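Local coordinates for ABC transporter binding protein AcbH (Actinoplanes, PDB 3OO8) that binds beta-D-galactopyranose with an exclusive preference, serving as the extracellular solute receptor of an ABC transporter, at residues R230-A233 against A234-K238; N72-S75 against N76-Q79; V215-D219 against P220-K224; K148-F151 against Q152-Y156; P377-A380 against N381-I384. The protein carries 2 engineered substitutions. One frame throughout, in Å; residues are numbered along the deposited sequence.

Overall arrangement
Along the chain the order is contact 2, contact 4, contact 3, contact 1 and contact 5. Contacts 3 and 1 lie at the start and the end of helix 220-232, their centres about 21 Å apart. Contact 5, on helix 377-392, packs against contact 3 alone: Met383 CE meets Trp217 CZ3 at 3.5 Å. Contact 2, on helix 67-79, is on the other side of the chain's centre from contacts 1 and 4, its centre about 50 Å from that of contact 4 on helix 148-154. Galactose-binding residues adjoin contacts 2 and 5, whose nearest atoms are about 8 Å apart, whereas contact 4 is remote from the sugar site of this class 2 solute-binding fold.

Contact 1. Residues R230-A233 against A234-K238; sequences RELA and AYQQK
Ala233 O is gripped from two quarters: Gln236 N reaches it in a weak hydrogen bond of 3.2 Å, and a water donates to it at 2.9 Å. The same water donates to Gln236 O, clasping the turn of chain between the two carbonyls. Just before this, Tyr235 N bonds to Leu232 O at 2.9 Å and Ala234 N to Glu231 O, each donor standing well above the plane of its carbonyl. The Gln236 side chain starts opposite its own carbonyl carbon (chi1 -65°) and runs on extended, which carries its amide back over the preceding turn. NE2 lies 3.8 Å from Leu232 CD2, OE1 rests 3.5 Å from Ala233 CA, and OE1 accepts from Trp229 NE1. With an alanine here, the Trp229 N-H would probably be left without its acceptor and the contact with the Leu232 methyl would be lost. On the tyrosine side, Ala234 CB sits over the centre of the Tyr235 ring, 3.8 Å above its plane. A second water links Tyr235 OH to Glu231 OE2; the hydroxyl also bonds to Arg170, and Glu231 OE1 to Trp162, both on helix 162-174. Successive bonds from residue i+3 to residue i, the last of them weak, are consistent with the tightened turns common where an alpha-helix such as 220-232 gives way to a loop.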
loop_
_atom_site.group_PDB
_atom_site.type_symbol
_atom_site.label_atom_id
_atom_site.label_comp_id
_atom_site.label_asym_id
_atom_site.label_seq_id
_atom_site.Cartn_x
_atom_site.Cartn_y
_atom_site.Cartn_z
ATOM N N ARG A 230 12.933 -3.148 -18.894
ATOM C CA ARG A 230 14.246 -3.088 -19.569
ATOM C C ARG A 230 14.507 -1.666 -20.019
ATOM O O ARG A 230 15.644 -1.183 -19.929
ATOM C CB ARG A 230 14.345 -4.085 -20.742
ATOM C CG ARG A 230 14.541 -5.507 -20.239
ATOM C CD ARG A 230 14.475 -6.573 -21.326
ATOM N NE ARG A 230 15.312 -6.294 -22.488
ATOM C CZ ARG A 230 14.858 -6.261 -23.741
ATOM N NH1 ARG A 230 13.574 -6.505 -24.005
ATOM N NH2 ARG A 230 15.694 -6.012 -24.735
ATOM N N GLU A 231 13.474 -1.001 -20.510
ATOM C CA GLU A 231 13.625 0.395 -20.921
ATOM C C GLU A 231 13.853 1.299 -19.713
ATOM O O GLU A 231 14.808 2.091 -19.664
ATOM C CB GLU A 231 12.434 0.906 -21.715
ATOM C CG GLU A 231 12.603 2.392 -21.989
ATOM C CD GLU A 231 11.596 2.991 -22.933
ATOM O OE1 GLU A 231 10.466 2.460 -23.041
ATOM O OE2 GLU A 231 11.942 4.019 -23.549
ATOM N N LEU A 232 12.979 1.161 -18.719
ATOM C CA LEU A 232 13.049 1.961 -17.499
ATOM C C LEU A 232 14.421 1.893 -16.820
ATOM O O LEU A 232 14.908 2.907 -16.312
ATOM C CB LEU A 232 11.953 1.510 -16.501
ATOM C CG LEU A 232 11.832 2.305 -15.188
ATOM C CD1 LEU A 232 11.447 3.757 -15.378
ATOM C CD2 LEU A 232 10.871 1.607 -14.228
ATOM N N ALA A 233 14.997 0.694 -16.786
ATOM C CA ALA A 233 16.245 0.435 -16.075
ATOM C C ALA A 233 17.401 1.255 -16.624
ATOM O O ALA A 233 18.375 1.492 -15.892
ATOM C CB ALA A 233 16.574 -1.059 -16.109
ATOM N N ALA A 234 17.288 1.691 -17.876
ATOM C CA ALA A 234 18.320 2.580 -18.457
ATOM C C ALA A 234 18.439 3.875 -17.649
ATOM O O ALA A 234 19.475 4.561 -17.708
ATOM C CB ALA A 234 17.983 2.913 -19.902
ATOM N N TYR A 235 17.363 4.251 -16.962
ATOM C CA TYR A 235 17.297 5.521 -16.238
ATOM C C TYR A 235 17.291 5.366 -14.731
ATOM O O TYR A 235 17.156 6.354 -14.016
ATOM C CB TYR A 235 16.111 6.365 -16.710
ATOM C CG TYR A 235 16.122 6.405 -18.214
ATOM C CD1 TYR A 235 17.101 7.114 -18.886
ATOM C CD2 TYR A 235 15.221 5.658 -18.958
ATOM C CE1 TYR A 235 17.168 7.109 -20.266
ATOM C CE2 TYR A 235 15.265 5.660 -20.335
ATOM C CZ TYR A 235 16.242 6.397 -20.991
ATOM O OH TYR A 235 16.315 6.400 -22.371
ATOM N N GLN A 236 17.456 4.131 -14.267
ATOM C CA GLN A 236 17.527 3.857 -12.845
ATOM C C GLN A 236 18.955 3.816 -12.326
ATOM O O GLN A 236 19.857 3.264 -12.967
ATOM C CB GLN A 236 16.837 2.533 -12.493
ATOM C CG GLN A 236 15.323 2.561 -12.762
ATOM C CD GLN A 236 14.627 1.282 -12.366
ATOM O OE1 GLN A 236 15.050 0.184 -12.753
ATOM N NE2 GLN A 236 13.550 1.410 -11.573
ATOM N N GLN A 237 19.130 4.350 -11.131
ATOM C CA GLN A 237 20.451 4.433 -10.511
ATOM C C GLN A 237 21.209 3.096 -10.528
ATOM O O GLN A 237 20.652 2.047 -10.216
ATOM C CB GLN A 237 20.270 4.861 -9.076
ATOM C CG GLN A 237 21.546 5.363 -8.434
ATOM C CD GLN A 237 21.293 5.890 -7.042
ATOM O OE1 GLN A 237 20.214 5.715 -6.481
ATOM N NE2 GLN A 237 22.283 6.575 -6.478
ATOM N N LYS A 238 22.494 3.129 -10.889
ATOM C CA LYS A 238 23.303 1.906 -10.890
ATOM C C LYS A 238 23.648 1.429 -9.483
ATOM O O LYS A 238 23.534 2.169 -8.518
ATOM C CB LYS A 238 24.578 2.116 -11.725
ATOM C CG LYS A 238 24.262 2.240 -13.228
ATOM C CD LYS A 238 25.511 2.435 -14.114
ATOM C CE LYS A 238 26.455 1.234 -14.043
ATOM N NZ LYS A 238 27.738 1.509 -14.752
HETATM O O HOH W 1 15.020 4.365 -23.726
HETATM O O HOH W 2 20.523 0.735 -14.178
#

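Contact 2. Residues N72-S75 against N76-Q79; sequences NNIS and NYLQ
Ile74 and Leu78 lie side by side and point the same way, Ile74 CG1 3.9 Å from Leu78 CD1, on the tightly packed flank of this helix. Ile74 carries CG1 opposite its backbone N (chi1 -168°), and the bend at its second torsion brings CD1 to Tyr77 CD2, also at 3.9 Å. Phe97 of helix 92-99 and Trp88 of strand 85-89 close over Ile74, while the Tyr77 hydroxyl is bonded to Asp83. The other flank is polar and more open to solvent. There Asn76 ND2 donates to Asn73 OD1 at 3.0 Å, on a lone pair in the carbonyl plane, although the two amides are turned 64° against each other. Were a leucine in place of Asn73, Asn76 would probably lose this acceptor and its exposed amide would be set free to turn. On the same helix Ser75 O takes two bonds from a single residue: Gln79 N at 3.1 Å and Gln79 NE2 at 3.3 Å arrive from opposite faces of its plane. NE2 also makes a weak bond to Ser75 OG, so the glutamine side chain folds back along the helix. A water accepts from Asn76 N and reaches Asn72 O only weakly. Beneath both flanks run the i to i+4 bonds, such as Tyr77 N to Asn73 O at 2.8 Å. The pattern is that of an amphipathic helix, here 67-79, whose first turns supply the galactose-binding residues His67 and Gln71.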
loop_
_atom_site.group_PDB
_atom_site.type_symbol
_atom_site.label_atom_id
_atom_site.label_comp_id
_atom_site.label_asym_id
_atom_site.label_seq_id
_atom_site.Cartn_x
_atom_site.Cartn_y
_atom_site.Cartn_z
ATOM N N ASN A 72 2.297 -12.803 12.713
ATOM C CA ASN A 72 2.724 -14.208 12.574
ATOM C C ASN A 72 1.705 -15.197 13.130
ATOM O O ASN A 72 1.600 -16.321 12.622
ATOM C CB ASN A 72 4.104 -14.431 13.200
ATOM C CG ASN A 72 5.225 -13.799 12.402
ATOM O OD1 ASN A 72 5.102 -13.546 11.198
ATOM N ND2 ASN A 72 6.346 -13.550 13.080
ATOM N N ASN A 73 0.948 -14.781 14.147
ATOM C CA ASN A 73 -0.011 -15.678 14.796
ATOM C C ASN A 73 -1.445 -15.553 14.297
ATOM O O ASN A 73 -2.339 -16.226 14.820
ATOM C CB ASN A 73 0.039 -15.476 16.323
ATOM C CG ASN A 73 -0.802 -16.511 17.099
ATOM O OD1 ASN A 73 -0.638 -17.730 16.929
ATOM N ND2 ASN A 73 -1.669 -16.019 17.988
ATOM N N ILE A 74 -1.677 -14.727 13.284
ATOM C CA ILE A 74 -3.064 -14.424 12.894
ATOM C C ILE A 74 -4.021 -15.597 12.660
ATOM O O ILE A 74 -5.132 -15.601 13.182
ATOM C CB ILE A 74 -3.127 -13.382 11.731
ATOM C CG1 ILE A 74 -4.551 -12.852 11.533
ATOM C CG2 ILE A 74 -2.543 -13.942 10.431
ATOM C CD1 ILE A 74 -5.082 -12.085 12.705
ATOM N N SER A 75 -3.616 -16.584 11.862
ATOM C CA SER A 75 -4.530 -17.693 11.558
ATOM C C SER A 75 -4.875 -18.470 12.841
ATOM O O SER A 75 -6.050 -18.777 13.102
ATOM C CB SER A 75 -3.913 -18.603 10.481
ATOM O OG SER A 75 -4.824 -19.642 10.134
ATOM N N ASN A 76 -3.862 -18.772 13.650
ATOM C CA ASN A 76 -4.063 -19.504 14.912
ATOM C C ASN A 76 -4.931 -18.683 15.862
ATOM O O ASN A 76 -5.821 -19.207 16.545
ATOM C CB ASN A 76 -2.717 -19.776 15.595
ATOM C CG ASN A 76 -2.860 -20.567 16.896
ATOM O OD1 ASN A 76 -3.491 -21.625 16.931
ATOM N ND2 ASN A 76 -2.266 -20.063 17.963
ATOM N N TYR A 77 -4.662 -17.379 15.881
ATOM C CA TYR A 77 -5.424 -16.432 16.693
ATOM C C TYR A 77 -6.913 -16.432 16.369
ATOM O O TYR A 77 -7.751 -16.513 17.273
ATOM C CB TYR A 77 -4.812 -15.040 16.549
ATOM C CG TYR A 77 -5.654 -13.892 17.094
ATOM C CD1 TYR A 77 -5.618 -13.546 18.443
ATOM C CD2 TYR A 77 -6.429 -13.117 16.230
ATOM C CE1 TYR A 77 -6.393 -12.474 18.935
ATOM C CE2 TYR A 77 -7.169 -12.043 16.710
ATOM C CZ TYR A 77 -7.148 -11.726 18.055
ATOM O OH TYR A 77 -7.889 -10.637 18.513
ATOM N N LEU A 78 -7.253 -16.354 15.082
ATOM C CA LEU A 78 -8.641 -16.350 14.662
ATOM C C LEU A 78 -9.320 -17.685 14.961
ATOM O O LEU A 78 -10.529 -17.749 15.200
ATOM C CB LEU A 78 -8.720 -16.060 13.155
ATOM C CG LEU A 78 -8.292 -14.630 12.799
ATOM C CD1 LEU A 78 -8.146 -14.465 11.297
ATOM C CD2 LEU A 78 -9.305 -13.627 13.362
ATOM N N GLN A 79 -8.544 -18.761 14.957
ATOM C CA GLN A 79 -9.150 -20.083 15.169
ATOM C C GLN A 79 -9.304 -20.464 16.632
ATOM O O GLN A 79 -10.018 -21.415 16.950
ATOM C CB GLN A 79 -8.364 -21.143 14.406
ATOM C CG GLN A 79 -8.382 -20.863 12.917
ATOM C CD GLN A 79 -7.708 -21.927 12.101
ATOM O OE1 GLN A 79 -8.224 -23.034 11.965
ATOM N NE2 GLN A 79 -6.566 -21.588 11.512
HETATM O O HOH W 3 -0.961 -18.680 12.642
#

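Contact 3. Residues V215-D219 against P220-K224; sequences VPWTD and PGVTK
Helix 220-232 starts straight out of a type I beta turn running from Pro216 to Asp219, closed by a 3.0 Å bond from Asp219 N to Pro216 O, and Asp219 O then accepts from Val222 N at 3.0 Å and, weakly, from Thr223 N. The Asp219 side chain has CG opposite its backbone N (chi1 -171°), which swings the carboxylate beside the proline ring and forward over the first turn. OD2 takes the Gly221 N-H at 2.9 Å in a fairly straight bond (160°), met from above the carboxylate plane. Asp219 is thus the N-cap of the helix, and Pro220, which has no N-H to offer, occupies the first helical position, where none is needed. A second partner, Tyr206 OH from helix 204-212, also bonds to OD2 and helps to fix the rotation of the group. The start of the helix and its donors would probably favour the ionised form of the carboxylate. On the buried side Val222 points back at the turn: its CG1 touches Trp217 O at 3.5 Å and lies 4.3 Å from CE3 of the indole, with Leu210 and Tyr206 packing against the same valine. The indole packs against Ala406 and Ala410 of helix 396-413, Met211, and Met379 and Met383 of helix 377-392. Trp217 N is bonded to Glu407 and Thr223 OG1 to Gln403, both on helix 396-413.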
loop_
_atom_site.group_PDB
_atom_site.type_symbol
_atom_site.label_atom_id
_atom_site.label_comp_id
_atom_site.label_asym_id
_atom_site.label_seq_id
_atom_site.Cartn_x
_atom_site.Cartn_y
_atom_site.Cartn_z
ATOM N N VAL A 215 -3.633 -16.383 -13.096
ATOM C CA VAL A 215 -2.879 -16.248 -14.343
ATOM C C VAL A 215 -1.449 -16.697 -13.956
ATOM O O VAL A 215 -0.971 -16.409 -12.864
ATOM C CB VAL A 215 -2.889 -14.740 -14.794
ATOM C CG1 VAL A 215 -1.709 -14.403 -15.693
ATOM C CG2 VAL A 215 -4.238 -14.385 -15.445
ATOM N N PRO A 216 -0.753 -17.426 -14.835
ATOM C CA PRO A 216 0.600 -17.867 -14.454
ATOM C C PRO A 216 1.689 -16.812 -14.668
ATOM O O PRO A 216 1.494 -15.883 -15.452
ATOM C CB PRO A 216 0.875 -19.028 -15.411
ATOM C CG PRO A 216 0.021 -18.746 -16.589
ATOM C CD PRO A 216 -1.162 -17.921 -16.161
ATOM N N TRP A 217 2.809 -16.965 -13.969
ATOM C CA TRP A 217 3.911 -16.021 -14.095
ATOM C C TRP A 217 4.550 -16.095 -15.453
ATOM O O TRP A 217 5.331 -15.224 -15.766
ATOM C CB TRP A 217 4.941 -16.205 -12.985
ATOM C CG TRP A 217 4.386 -15.689 -11.670
ATOM C CD1 TRP A 217 3.569 -16.368 -10.810
ATOM C CD2 TRP A 217 4.527 -14.362 -11.151
ATOM N NE1 TRP A 217 3.232 -15.545 -9.745
ATOM C CE2 TRP A 217 3.795 -14.309 -9.945
ATOM C CE3 TRP A 217 5.229 -13.215 -11.581
ATOM C CZ2 TRP A 217 3.749 -13.158 -9.142
ATOM C CZ3 TRP A 217 5.182 -12.050 -10.769
ATOM C CH2 TRP A 217 4.443 -12.045 -9.569
ATOM N N THR A 218 4.225 -17.125 -16.231
ATOM C CA THR A 218 4.729 -17.283 -17.595
ATOM C C THR A 218 3.849 -16.559 -18.609
ATOM O O THR A 218 4.127 -16.588 -19.814
ATOM C CB THR A 218 4.798 -18.767 -17.973
ATOM O OG1 THR A 218 3.601 -19.419 -17.507
ATOM C CG2 THR A 218 6.015 -19.407 -17.340
ATOM N N ASP A 219 2.790 -15.908 -18.131
ATOM C CA ASP A 219 1.864 -15.252 -19.046
ATOM C C ASP A 219 2.532 -14.126 -19.819
ATOM O O ASP A 219 3.400 -13.452 -19.273
ATOM C CB ASP A 219 0.678 -14.694 -18.279
ATOM C CG ASP A 219 -0.414 -14.201 -19.196
ATOM O OD1 ASP A 219 -1.205 -15.047 -19.664
ATOM O OD2 ASP A 219 -0.512 -12.973 -19.421
ATOM N N PRO A 220 2.144 -13.913 -21.096
ATOM C CA PRO A 220 2.853 -12.848 -21.815
ATOM C C PRO A 220 2.698 -11.458 -21.193
ATOM O O PRO A 220 3.523 -10.600 -21.460
ATOM C CB PRO A 220 2.199 -12.860 -23.202
ATOM C CG PRO A 220 1.740 -14.278 -23.383
ATOM C CD PRO A 220 1.341 -14.761 -22.001
ATOM N N GLY A 221 1.640 -11.226 -20.414
ATOM C CA GLY A 221 1.497 -9.908 -19.774
ATOM C C GLY A 221 2.659 -9.621 -18.835
ATOM O O GLY A 221 3.008 -8.451 -18.607
ATOM N N VAL A 222 3.206 -10.682 -18.244
ATOM C CA VAL A 222 4.349 -10.563 -17.351
ATOM C C VAL A 222 5.610 -10.265 -18.142
ATOM O O VAL A 222 6.465 -9.483 -17.713
ATOM C CB VAL A 222 4.505 -11.805 -16.449
ATOM C CG1 VAL A 222 5.757 -11.704 -15.624
ATOM C CG2 VAL A 222 3.321 -11.888 -15.517
ATOM N N THR A 223 5.742 -10.900 -19.301
ATOM C CA THR A 223 6.867 -10.601 -20.176
ATOM C C THR A 223 6.833 -9.130 -20.548
ATOM O O THR A 223 7.875 -8.472 -20.551
ATOM C CB THR A 223 6.815 -11.426 -21.486
ATOM O OG1 THR A 223 6.535 -12.802 -21.169
ATOM C CG2 THR A 223 8.180 -11.334 -22.196
ATOM N N LYS A 224 5.650 -8.612 -20.810
ATOM C CA LYS A 224 5.501 -7.209 -21.203
ATOM C C LYS A 224 5.894 -6.257 -20.095
ATOM O O LYS A 224 6.460 -5.184 -20.371
ATOM C CB LYS A 224 4.091 -6.919 -21.666
ATOM C CG LYS A 224 3.729 -7.484 -23.032
ATOM C CD LYS A 224 2.313 -7.078 -23.341
ATOM C CE LYS A 224 1.527 -7.062 -22.038
ATOM N NZ LYS A 224 0.078 -7.200 -22.203
#

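Contact 4. Residues K148-F151 against Q152-Y156; sequences KSVF and QSKGY
Near the end of helix 148-154 the chain turns out through Gly155, with positive phi (67°), and Tyr156 N returns to Phe151 O, a 6-to-1 bond as in Schellman-type C-caps; the side chains of Phe151 and Tyr156 also meet. The Tyr156 N-H reaches the oxygen at 3.0 Å, in the carbonyl plane and on a lone pair, five residues back along the chain. The two rings form a T-shaped pair in which the edge of Tyr156 is directed at the face of Phe151, with centroids 5.5 Å apart and planes at 87°. Tyr156 CB joins in with a CH-pi contact, 3.8 Å from the centroid of the Phe151 ring and over its face. Phe151 holds CG opposite its carbonyl carbon (chi1 -88°), a setting that lays the ring across the path of the returning chain. Beside this pair, Val150 CG1 approaches Tyr156 CE2 at 4.1 Å, and Lys154 CB stands 3.5 Å above the plane of the tyrosine ring, toward its rim. Earlier in the helix the bonding is regular, with Gln152 N to Lys148 O at 2.8 Å and Lys154 N to Val150 O at 2.9 Å. Tyr156 OH is bonded to Asp175, just past helix 162-174, and Met172 and Leu168 of that helix pack against the aromatic pair. At the other end, Lys148 NZ bonds to Pro277 O and Ser149 OG to Asp278, tying the helix to the loop before strand 279-282.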
loop_
_atom_site.group_PDB
_atom_site.type_symbol
_atom_site.label_atom_id
_atom_site.label_comp_id
_atom_site.label_asym_id
_atom_site.label_seq_id
_atom_site.Cartn_x
_atom_site.Cartn_y
_atom_site.Cartn_z
ATOM N N LYS A 148 10.682 20.351 -5.975
ATOM C CA LYS A 148 10.011 21.402 -6.757
ATOM C C LYS A 148 10.993 22.438 -7.284
ATOM O O LYS A 148 10.918 22.837 -8.455
ATOM C CB LYS A 148 8.961 22.106 -5.917
ATOM C CG LYS A 148 7.722 21.243 -5.700
ATOM C CD LYS A 148 6.724 21.928 -4.768
ATOM C CE LYS A 148 7.221 21.986 -3.362
ATOM N NZ LYS A 148 6.121 22.432 -2.444
ATOM N N SER A 149 11.894 22.863 -6.403
ATOM C CA SER A 149 12.908 23.845 -6.800
ATOM C C SER A 149 13.762 23.404 -7.999
ATOM O O SER A 149 14.156 24.235 -8.843
ATOM C CB SER A 149 13.776 24.214 -5.593
ATOM O OG SER A 149 14.644 23.147 -5.234
ATOM N N VAL A 150 14.053 22.104 -8.089
ATOM C CA VAL A 150 14.844 21.577 -9.194
ATOM C C VAL A 150 14.039 21.592 -10.495
ATOM O O VAL A 150 14.517 22.035 -11.546
ATOM C CB VAL A 150 15.360 20.147 -8.894
ATOM C CG1 VAL A 150 16.034 19.502 -10.122
ATOM C CG2 VAL A 150 16.254 20.117 -7.657
ATOM N N PHE A 151 12.801 21.095 -10.439
ATOM C CA PHE A 151 11.973 21.118 -11.619
ATOM C C PHE A 151 11.767 22.571 -12.089
ATOM O O PHE A 151 11.813 22.847 -13.284
ATOM C CB PHE A 151 10.617 20.443 -11.312
ATOM C CG PHE A 151 10.605 18.955 -11.539
ATOM C CD1 PHE A 151 11.576 18.137 -10.993
ATOM C CD2 PHE A 151 9.578 18.368 -12.285
ATOM C CE1 PHE A 151 11.568 16.766 -11.226
ATOM C CE2 PHE A 151 9.562 16.981 -12.532
ATOM C CZ PHE A 151 10.536 16.181 -11.978
ATOM N N GLN A 152 11.536 23.481 -11.149
ATOM C CA GLN A 152 11.383 24.911 -11.468
ATOM C C GLN A 152 12.643 25.501 -12.123
ATOM O O GLN A 152 12.560 26.180 -13.144
ATOM C CB GLN A 152 11.007 25.696 -10.199
ATOM C CG GLN A 152 9.539 25.456 -9.791
ATOM C CD GLN A 152 9.216 25.762 -8.320
ATOM O OE1 GLN A 152 10.058 26.249 -7.562
ATOM N NE2 GLN A 152 7.985 25.459 -7.917
ATOM N N SER A 153 13.802 25.194 -11.560
ATOM C CA SER A 153 15.075 25.749 -12.035
ATOM C C SER A 153 15.516 25.195 -13.397
ATOM O O SER A 153 16.025 25.937 -14.260
ATOM C CB SER A 153 16.151 25.471 -10.986
ATOM O OG SER A 153 17.367 26.099 -11.325
ATOM N N LYS A 154 15.340 23.885 -13.582
ATOM C CA LYS A 154 15.800 23.206 -14.786
ATOM C C LYS A 154 14.815 23.105 -15.933
ATOM O O LYS A 154 15.140 22.534 -16.986
ATOM C CB LYS A 154 16.294 21.802 -14.457
ATOM C CG LYS A 154 17.383 21.747 -13.411
ATOM C CD LYS A 154 18.159 20.439 -13.564
ATOM C CE LYS A 154 19.574 20.521 -12.992
ATOM N NZ LYS A 154 20.431 21.581 -13.623
ATOM N N GLY A 155 13.623 23.654 -15.731
ATOM C CA GLY A 155 12.553 23.598 -16.714
ATOM C C GLY A 155 11.996 22.198 -16.951
ATOM O O GLY A 155 11.710 21.842 -18.090
ATOM N N TYR A 156 11.859 21.413 -15.882
ATOM C CA TYR A 156 11.268 20.072 -15.968
ATOM C C TYR A 156 9.777 20.172 -15.692
ATOM O O TYR A 156 9.372 20.803 -14.703
ATOM C CB TYR A 156 11.865 19.140 -14.917
ATOM C CG TYR A 156 13.364 18.920 -15.023
ATOM C CD1 TYR A 156 14.000 19.009 -16.254
ATOM C CD2 TYR A 156 14.096 18.499 -13.930
ATOM C CE1 TYR A 156 15.358 18.788 -16.370
ATOM C CE2 TYR A 156 15.471 18.273 -14.025
ATOM C CZ TYR A 156 16.078 18.407 -15.259
ATOM O OH TYR A 156 17.433 18.174 -15.407
#

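Contact 5. Residues P377-A380 against N381-I384; sequences PDMA and NAMI
Asn381 N donates to Pro377 O at 2.9 Å, the first of four consecutive i to i+4 bonds that satisfy the carbonyls of residues 377-380. Ala382 N serves Asp378 O, Met383 N serves Met379 O, and Ile384 N serves Ala380 O, all at 3.1 Å. With chi1 at -72° the Asn381 amide lies back over the Pro377 carbonyl. ND2 comes within 3.2 Å of Pro377 O, but the angle is too poor for a hydrogen bond; instead its N-H goes to a water. That water donates in turn to Asp378 OD1 at 3.0 Å, so the amide and the carboxylate, both on the exposed side, are joined through solvent. The buried side has no such polar ends. There Met379 bends at its second and third torsions and lays CE against Met383 SD, 3.6 Å away, the two chains meeting at a slant; CE also lies 4.2 Å from Ala382 CB. The small Ala380 packs next to Glu372, a position altered in this structure and one of those that bind galactose, and Pro377 is close to Arg93, another. Helix 377-392 is thus set between helix 371-374, which touches Ala380, Asn381, Met383 and Ile384, and helix 396-413, whose Ala406 and Ala410 lie against Met383 and Met379, and Trp217 packs against both methionines.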
loop_
_atom_site.group_PDB
_atom_site.type_symbol
_atom_site.label_atom_id
_atom_site.label_comp_id
_atom_site.label_asym_id
_atom_site.label_seq_id
_atom_site.Cartn_x
_atom_site.Cartn_y
_atom_site.Cartn_z
ATOM N N PRO A 377 2.759 -14.376 1.454
ATOM C CA PRO A 377 4.127 -14.009 1.767
ATOM C C PRO A 377 5.214 -14.802 1.047
ATOM O O PRO A 377 6.209 -14.219 0.605
ATOM C CB PRO A 377 4.190 -14.200 3.280
ATOM C CG PRO A 377 2.791 -13.818 3.713
ATOM C CD PRO A 377 1.894 -14.385 2.657
ATOM N N ASP A 378 5.062 -16.121 0.987
ATOM C CA ASP A 378 6.019 -16.990 0.317
ATOM C C ASP A 378 6.191 -16.564 -1.157
ATOM O O ASP A 378 7.310 -16.632 -1.694
ATOM C CB ASP A 378 5.549 -18.452 0.359
ATOM C CG ASP A 378 5.876 -19.164 1.678
ATOM O OD1 ASP A 378 6.550 -18.600 2.558
ATOM O OD2 ASP A 378 5.409 -20.312 1.806
ATOM N N MET A 379 5.103 -16.138 -1.798
ATOM C CA MET A 379 5.166 -15.751 -3.232
ATOM C C MET A 379 5.872 -14.410 -3.383
ATOM O O MET A 379 6.764 -14.259 -4.209
ATOM C CB MET A 379 3.771 -15.735 -3.866
ATOM C CG MET A 379 3.777 -15.597 -5.419
ATOM S SD MET A 379 4.615 -16.959 -6.278
ATOM C CE MET A 379 6.024 -16.147 -7.063
ATOM N N ALA A 380 5.484 -13.417 -2.582
ATOM C CA ALA A 380 6.240 -12.155 -2.612
ATOM C C ALA A 380 7.716 -12.321 -2.298
ATOM O O ALA A 380 8.561 -11.669 -2.927
ATOM C CB ALA A 380 5.603 -11.144 -1.659
ATOM N N ASN A 381 8.037 -13.161 -1.316
ATOM C CA ASN A 381 9.456 -13.350 -0.957
ATOM C C ASN A 381 10.229 -14.014 -2.086
ATOM O O ASN A 381 11.393 -13.665 -2.351
ATOM C CB ASN A 381 9.607 -14.165 0.328
ATOM C CG ASN A 381 9.205 -13.370 1.549
ATOM O OD1 ASN A 381 9.285 -12.139 1.554
ATOM N ND2 ASN A 381 8.739 -14.066 2.585
ATOM N N ALA A 382 9.570 -14.902 -2.809
ATOM C CA ALA A 382 10.219 -15.584 -3.925
ATOM C C ALA A 382 10.517 -14.545 -5.018
ATOM O O ALA A 382 11.554 -14.600 -5.695
ATOM C CB ALA A 382 9.297 -16.701 -4.454
ATOM N N MET A 383 9.592 -13.598 -5.210
ATOM C CA MET A 383 9.773 -12.584 -6.253
ATOM C C MET A 383 10.895 -11.616 -5.920
ATOM O O MET A 383 11.493 -11.051 -6.817
ATOM C CB MET A 383 8.484 -11.782 -6.520
ATOM C CG MET A 383 7.362 -12.597 -7.164
ATOM S SD MET A 383 7.884 -13.504 -8.651
ATOM C CE MET A 383 8.551 -12.188 -9.669
ATOM N N ILE A 384 11.119 -11.347 -4.634
ATOM C CA ILE A 384 12.227 -10.456 -4.257
ATOM C C ILE A 384 13.537 -10.840 -4.912
ATOM O O ILE A 384 14.203 -10.010 -5.536
ATOM C CB ILE A 384 12.363 -10.376 -2.728
ATOM C CG1 ILE A 384 11.189 -9.557 -2.162
ATOM C CG2 ILE A 384 13.695 -9.744 -2.337
ATOM C CD1 ILE A 384 11.126 -9.481 -0.630
HETATM O O HOH W 4 8.727 -16.636 3.090
#